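Local coordinates for protein cysteine protease (Listeria monocytogenes, PDB 5HU4) that cleaves the C-terminal sorting signal of surface proteins and, through a thioester intermediate, attaches them covalently to the bacterial cell wall, at residues G49-M52 against R53-M57; T110-P114 against T115-K119. All blocks are in the same frame, centred on the assembly; numbering follows the deposited sequence.

Interaction 1 (G49-M52 against R53-M57); sequences GHHM and RDESM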
ATOM      1  N   GLY A  49      -6.522   1.925  -1.023  1.00 19.60           N
ATOM      2  CA  GLY A  49      -6.668   3.102  -0.188  1.00 20.89           C
ATOM      3  C   GLY A  49      -7.431   4.175  -0.936  1.00 22.05           C
ATOM      4  O   GLY A  49      -7.126   4.467  -2.091  1.00 23.01           O
ATOM      5  N   HIS A  50      -8.426   4.759  -0.281  1.00 20.35           N
ATOM      6  CA  HIS A  50      -9.299   5.725  -0.937  1.00 21.82           C
ATOM      7  C   HIS A  50      -8.558   6.997  -1.333  1.00 23.23           C
ATOM      8  O   HIS A  50      -7.595   7.402  -0.680  1.00 21.41           O
ATOM      9  CB  HIS A  50     -10.478   6.078  -0.029  1.00 20.01           C
ATOM     10  CG  HIS A  50     -11.667   6.620  -0.769  1.00 26.91           C
ATOM     11  ND1 HIS A  50     -12.411   5.857  -1.633  1.00 26.44           N
ATOM     12  CD2 HIS A  50     -12.222   7.856  -0.768  1.00 24.29           C
ATOM     13  CE1 HIS A  50     -13.391   6.599  -2.138  1.00 26.64           C
ATOM     14  NE2 HIS A  50     -13.294   7.808  -1.630  1.00 29.85           N
ATOM     15  N   HIS A  51      -9.012   7.612  -2.418  1.00 20.35           N
ATOM     16  CA  HIS A  51      -8.499   8.903  -2.851  1.00 20.06           C
ATOM     17  C   HIS A  51      -9.526   9.972  -2.506  1.00 23.61           C
ATOM     18  O   HIS A  51     -10.533  10.122  -3.199  1.00 25.85           O
ATOM     19  CB  HIS A  51      -8.198   8.892  -4.353  1.00 22.48           C
ATOM     20  CG  HIS A  51      -7.521  10.131  -4.851  1.00 23.76           C
ATOM     21  ND1 HIS A  51      -7.021  10.240  -6.131  1.00 21.24           N
ATOM     22  CD2 HIS A  51      -7.258  11.314  -4.244  1.00 21.63           C
ATOM     23  CE1 HIS A  51      -6.482  11.436  -6.292  1.00 21.63           C
ATOM     24  NE2 HIS A  51      -6.614  12.107  -5.162  1.00 23.52           N
ATOM     25  N   MET A  52      -9.275  10.705  -1.428  1.00 19.90           N
ATOM     26  CA  MET A  52     -10.213  11.715  -0.955  1.00 21.94           C
ATOM     27  C   MET A  52      -9.948  13.065  -1.608  1.00 20.86           C
ATOM     28  O   MET A  52      -8.913  13.259  -2.246  1.00 24.22           O
ATOM     29  CB  MET A  52     -10.138  11.840   0.568  1.00 21.61           C
ATOM     30  CG  MET A  52     -10.498  10.563   1.308  1.00 24.47           C
ATOM     31  SD  MET A  52     -10.547  10.787   3.093  1.00 26.48           S
ATOM     32  CE  MET A  52     -11.957  11.880   3.258  1.00 23.84           C
ATOM     33  N   ARG A  53     -10.890  13.993  -1.452  1.00 22.27           N
ATOM     34  CA  ARG A  53     -10.735  15.338  -1.997  1.00 24.85           C
ATOM     35  C   ARG A  53      -9.504  15.999  -1.389  1.00 23.09           C
ATOM     36  O   ARG A  53      -8.747  16.682  -2.080  1.00 24.52           O
ATOM     37  CB  ARG A  53     -11.982  16.184  -1.735  1.00 23.39           C
ATOM     38  CG  ARG A  53     -11.965  17.525  -2.449  1.00 22.69           C
ATOM     39  CD  ARG A  53     -11.881  17.334  -3.955  1.00 27.19           C
ATOM     40  NE  ARG A  53     -11.399  18.532  -4.637  1.00 31.47           N
ATOM     41  CZ  ARG A  53     -10.123  18.759  -4.933  1.00 33.25           C
ATOM     42  NH1 ARG A  53      -9.194  17.867  -4.608  1.00 28.41           N
ATOM     43  NH2 ARG A  53      -9.773  19.877  -5.555  1.00 35.27           N
ATOM     44  N   ASP A  54      -9.312  15.787  -0.092  1.00 22.03           N
ATOM     45  CA  ASP A  54      -8.073  16.170   0.564  1.00 22.45           C
ATOM     46  C   ASP A  54      -6.976  15.237   0.063  1.00 23.17           C
ATOM     47  O   ASP A  54      -6.878  14.089   0.496  1.00 22.80           O
ATOM     48  CB  ASP A  54      -8.215  16.099   2.086  1.00 20.10           C
ATOM     49  CG  ASP A  54      -6.972  16.575   2.819  1.00 24.07           C
ATOM     50  OD1 ASP A  54      -6.032  17.065   2.158  1.00 26.54           O
ATOM     51  OD2 ASP A  54      -6.938  16.465   4.063  1.00 26.00           O
ATOM     52  N   GLU A  55      -6.157  15.742  -0.854  1.00 22.41           N
ATOM     53  CA  GLU A  55      -5.167  14.927  -1.554  1.00 26.19           C
ATOM     54  C   GLU A  55      -4.087  14.358  -0.635  1.00 23.25           C
ATOM     55  O   GLU A  55      -3.316  13.492  -1.043  1.00 23.82           O
ATOM     56  CB  GLU A  55      -4.509  15.748  -2.665  1.00 25.74           C
ATOM     57  CG  GLU A  55      -5.492  16.377  -3.640  1.00 32.36           C
ATOM     58  CD  GLU A  55      -6.261  15.345  -4.441  1.00 33.61           C
ATOM     59  OE1 GLU A  55      -5.621  14.556  -5.166  1.00 32.72           O
ATOM     60  OE2 GLU A  55      -7.507  15.323  -4.346  1.00 35.09           O
ATOM     61  N   SER A  56      -4.036  14.844   0.601  1.00 22.43           N
ATOM     62  CA  SER A  56      -3.024  14.401   1.555  1.00 23.18           C
ATOM     63  C   SER A  56      -3.473  13.170   2.339  1.00 20.95           C
ATOM     64  O   SER A  56      -2.680  12.555   3.052  1.00 22.33           O
ATOM     65  CB  SER A  56      -2.678  15.533   2.526  1.00 21.87           C
ATOM     66  OG  SER A  56      -3.822  15.946   3.255  1.00 27.04           O
ATOM     67  N   MET A  57      -4.745  12.811   2.198  1.00 20.84           N
ATOM     68  CA  MET A  57      -5.322  11.716   2.972  1.00 24.04           C
ATOM     69  C   MET A  57      -5.135  10.353   2.314  1.00 22.37           C
ATOM     70  O   MET A  57      -5.188  10.230   1.089  1.00 22.00           O
ATOM     71  CB  MET A  57      -6.814  11.966   3.204  1.00 23.68           C
ATOM     72  CG  MET A  57      -7.120  13.269   3.913  1.00 26.48           C
ATOM     73  SD  MET A  57      -7.181  13.106   5.705  1.00 44.89           S
ATOM     74  CE  MET A  57      -8.649  12.101   5.901  1.00 33.86           C
TER
HETATM   75  O   HOH W   1      -6.740  11.518  -0.851  1.00 20.81           O

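Interaction 2 (T110-P114 against T115-K119); sequences TCDKP and TETTK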
ATOM      1  N   THR A 110      -5.386   2.924  -5.871  1.00 19.06           N
ATOM      2  CA  THR A 110      -6.270   4.021  -5.498  1.00 22.44           C
ATOM      3  C   THR A 110      -6.964   4.588  -6.731  1.00 23.43           C
ATOM      4  O   THR A 110      -6.523   4.364  -7.860  1.00 24.94           O
ATOM      5  CB  THR A 110      -5.506   5.150  -4.777  1.00 22.39           C
ATOM      6  OG1 THR A 110      -6.439   6.030  -4.137  1.00 20.61           O
ATOM      7  CG2 THR A 110      -4.650   5.939  -5.758  1.00 24.06           C
ATOM      8  N   CYS A 111      -8.056   5.311  -6.513  1.00 22.44           N
ATOM      9  CA  CYS A 111      -8.754   5.974  -7.607  1.00 24.37           C
ATOM     10  C   CYS A 111      -7.888   7.104  -8.149  1.00 25.21           C
ATOM     11  O   CYS A 111      -7.132   7.723  -7.401  1.00 26.63           O
ATOM     12  CB  CYS A 111     -10.111   6.509  -7.141  1.00 21.20           C
ATOM     13  SG  CYS A 111     -11.139   5.295  -6.282  1.00 29.01           S
ATOM     14  N   ASP A 112      -7.989   7.368  -9.448  1.00 24.73           N
ATOM     15  CA  ASP A 112      -7.173   8.409 -10.061  1.00 27.12           C
ATOM     16  C   ASP A 112      -7.761   9.792  -9.794  1.00 25.78           C
ATOM     17  O   ASP A 112      -7.126  10.810 -10.072  1.00 27.51           O
ATOM     18  CB  ASP A 112      -7.028   8.168 -11.566  1.00 29.53           C
ATOM     19  CG  ASP A 112      -8.294   8.485 -12.336  1.00 30.86           C
ATOM     20  OD1 ASP A 112      -9.387   8.092 -11.880  1.00 32.06           O
ATOM     21  OD2 ASP A 112      -8.195   9.128 -13.403  1.00 33.96           O
ATOM     22  N   LYS A 113      -8.980   9.819  -9.260  1.00 26.30           N
ATOM     23  CA  LYS A 113      -9.647  11.066  -8.890  1.00 27.01           C
ATOM     24  C   LYS A 113     -10.358  10.914  -7.546  1.00 26.47           C
ATOM     25  O   LYS A 113     -10.674   9.799  -7.134  1.00 27.63           O
ATOM     26  CB  LYS A 113     -10.660  11.492  -9.964  1.00 28.74           C
ATOM     27  CG  LYS A 113     -10.251  11.198 -11.397  1.00 31.15           C
ATOM     28  CD  LYS A 113     -11.379  11.504 -12.370  1.00 29.92           C
ATOM     29  CE  LYS A 113     -11.188  12.865 -13.019  1.00 37.18           C
ATOM     30  NZ  LYS A 113      -9.846  12.990 -13.651  1.00 39.70           N
ATOM     31  N   PRO A 114     -10.602  12.037  -6.851  1.00 29.22           N
ATOM     32  CA  PRO A 114     -11.419  11.995  -5.632  1.00 26.75           C
ATOM     33  C   PRO A 114     -12.912  11.890  -5.937  1.00 29.34           C
ATOM     34  O   PRO A 114     -13.700  11.552  -5.054  1.00 26.29           O
ATOM     35  CB  PRO A 114     -11.094  13.323  -4.947  1.00 26.02           C
ATOM     36  CG  PRO A 114     -10.706  14.227  -6.059  1.00 26.65           C
ATOM     37  CD  PRO A 114      -9.992  13.363  -7.058  1.00 27.48           C
ATOM     38  N   THR A 115     -13.290  12.184  -7.177  1.00 28.78           N
ATOM     39  CA  THR A 115     -14.676  12.038  -7.608  1.00 30.33           C
ATOM     40  C   THR A 115     -14.912  10.623  -8.122  1.00 31.85           C
ATOM     41  O   THR A 115     -13.999   9.797  -8.112  1.00 33.34           O
ATOM     42  CB  THR A 115     -15.044  13.052  -8.704  1.00 33.07           C
ATOM     43  OG1 THR A 115     -13.983  13.130  -9.664  1.00 33.00           O
ATOM     44  CG2 THR A 115     -15.264  14.430  -8.100  1.00 29.36           C
ATOM     45  N   GLU A 116     -16.134  10.345  -8.566  1.00 33.88           N
ATOM     46  CA  GLU A 116     -16.467   9.020  -9.073  1.00 35.87           C
ATOM     47  C   GLU A 116     -15.710   8.736 -10.362  1.00 37.28           C
ATOM     48  O   GLU A 116     -15.673   9.566 -11.274  1.00 39.16           O
ATOM     49  CB  GLU A 116     -17.975   8.881  -9.302  1.00 35.81           C
ATOM     50  CG  GLU A 116     -18.668   7.892  -8.362  1.00 40.67           C
ATOM     51  CD  GLU A 116     -17.893   6.594  -8.171  1.00 48.20           C
ATOM     52  OE1 GLU A 116     -17.327   6.072  -9.158  1.00 51.09           O
ATOM     53  OE2 GLU A 116     -17.844   6.098  -7.024  1.00 54.35           O
ATOM     54  N   THR A 117     -15.099   7.558 -10.426  1.00 35.20           N
ATOM     55  CA  THR A 117     -14.275   7.196 -11.566  1.00 32.07           C
ATOM     56  C   THR A 117     -14.161   5.686 -11.726  1.00 32.90           C
ATOM     57  O   THR A 117     -14.202   4.940 -10.747  1.00 34.32           O
ATOM     58  CB  THR A 117     -12.862   7.798 -11.444  1.00 31.15           C
ATOM     59  OG1 THR A 117     -12.061   7.372 -12.554  1.00 29.68           O
ATOM     60  CG2 THR A 117     -12.204   7.359 -10.142  1.00 30.17           C
ATOM     61  N   THR A 118     -14.018   5.243 -12.970  1.00 32.57           N
ATOM     62  CA  THR A 118     -13.834   3.831 -13.269  1.00 33.65           C
ATOM     63  C   THR A 118     -12.355   3.528 -13.469  1.00 35.55           C
ATOM     64  O   THR A 118     -11.983   2.411 -13.823  1.00 35.34           O
ATOM     65  CB  THR A 118     -14.612   3.410 -14.527  1.00 34.81           C
ATOM     66  OG1 THR A 118     -14.141   4.159 -15.654  1.00 34.12           O
ATOM     67  CG2 THR A 118     -16.098   3.664 -14.340  1.00 33.29           C
ATOM     68  N   LYS A 119     -11.517   4.533 -13.244  1.00 30.44           N
ATOM     69  CA  LYS A 119     -10.083   4.391 -13.460  1.00 30.28           C
ATOM     70  C   LYS A 119      -9.315   4.331 -12.143  1.00 30.03           C
ATOM     71  O   LYS A 119      -9.659   5.012 -11.176  1.00 29.82           O
ATOM     72  CB  LYS A 119      -9.564   5.541 -14.328  1.00 31.36           C
ATOM     73  CG  LYS A 119     -10.056   5.503 -15.773  1.00 37.61           C
ATOM     74  CD  LYS A 119     -10.329   4.072 -16.232  1.00 45.74           C
ATOM     75  CE  LYS A 119     -10.754   4.019 -17.693  1.00 43.52           C
ATOM     76  NZ  LYS A 119      -9.684   4.489 -18.618  1.00 47.11           N
TER

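Interaction 1 (G49-M52 against R53-M57)
His-51 and Glu-55 join the two ends of a tight bend, a local contact in the loop that leaves strand 44-48 of the sortase beta-barrel and carries the active-site histidine. The loop shows how a chain without regular structure can be given shape by a few polar bonds. Gly-49 ties its start to the neighbouring strand, its O taking a hydrogen bond from Thr-110 OG1. The side chain of His-50, the proton donor/acceptor, keeps clear of 53-57 and lies against Leu-58 instead. The next residue does the holding. With CG anti to the backbone N (chi1 -173°), the His-51 ring reaches Glu-55, whose OE1 receives NE2-H at 2.6 Å in a nearly straight bond (164°). The carboxylate oxygen sits exactly in the ring plane, but the carboxylate itself is turned 58° from it and is met on its syn side, somewhat out of plane. Because ND1 donates to the O of Cys-111, both ring nitrogens are engaged, which fixes the ring's rotation. Glu-55 is shared as well: its OE2 forms a salt bridge with Arg-53 NH1 at 3.1 Å, so the acid probably keeps its negative charge. Met-52 follows, packed by its sulfur. The side chains of Met-52 and Met-57 cross at a slant, Met-52 SD lying 3.6 Å from Met-57 CE, as Met-57 folds back through bends at chi2 and chi3. Asp-54 to Met-57 form a type I beta turn, closed by the bond from Met-57 N to Asp-54 O (3.0 Å). One water completes the bend, accepting from Met-52 N at 2.7 Å and standing 2.8 Å from Met-57 O and 2.9 Å from Asp-54 O.

Interaction 2 (T110-P114 against T115-K119)
The loop that follows the catalytic cysteine, at the end of strand 105-111, doubles back to enter strand 119-132, and Asp-112 and Thr-117 hold its two limbs together. Thr-117 OG1 gives its proton to Asp-112 OD1 at 2.9 Å, using the syn lone pair of that oxygen. Two torsions bring the groups together: chi1 of 74° sets the Asp-112 carboxylate between its own backbone N and carbonyl carbon, and chi1 of 177° turns the Thr-117 hydroxyl away from its backbone N. The same hydroxyl is also an acceptor. Thr-117 OG1 accepts from Lys-119 N, two residues on, at 3.0 Å and 161°, which makes an ST turn where the chain enters the next strand. OG1 thus both donates and accepts, which fixes the hydroxyl's rotation. Between the backbones the link is looser: Asp-112 N reaches Lys-119 O only by a weak bond of 3.4 Å. Beside it, the carboxylate and the base of the Lys-119 side chain run alongside each other in the same direction, Asp-112 OD1 lying 3.5 Å from Lys-119 CB. On the Cys-111 side the contact turns apolar, with the methyl CG2 of Thr-117 resting 3.8 Å from CB of Cys-111, the residue that forms the acyl-thioester intermediate. Farther out, the Lys-113 and Thr-117 side chains cross at about a right angle, Lys-113 CD lying 4.1 Å from Thr-117 CB.

Overall arrangement
Two adjoining loops, each locally braced, contribute one active-site residue apiece. Interaction 1 comes first along the chain, after strand 44-48, and interaction 2 follows at the end of strand 105-111; these strands run parallel as neighbours in the same mixed sheet, so both loops leave the sheet at the same end. Their centres lie about 10 Å apart. Two hydrogen bonds join the loops directly, with Pro-114 packed against Met-52 and Glu-55. The side chains of His-50 and Cys-111, one from each loop, consequently stand about 5 Å apart at their nearest atoms.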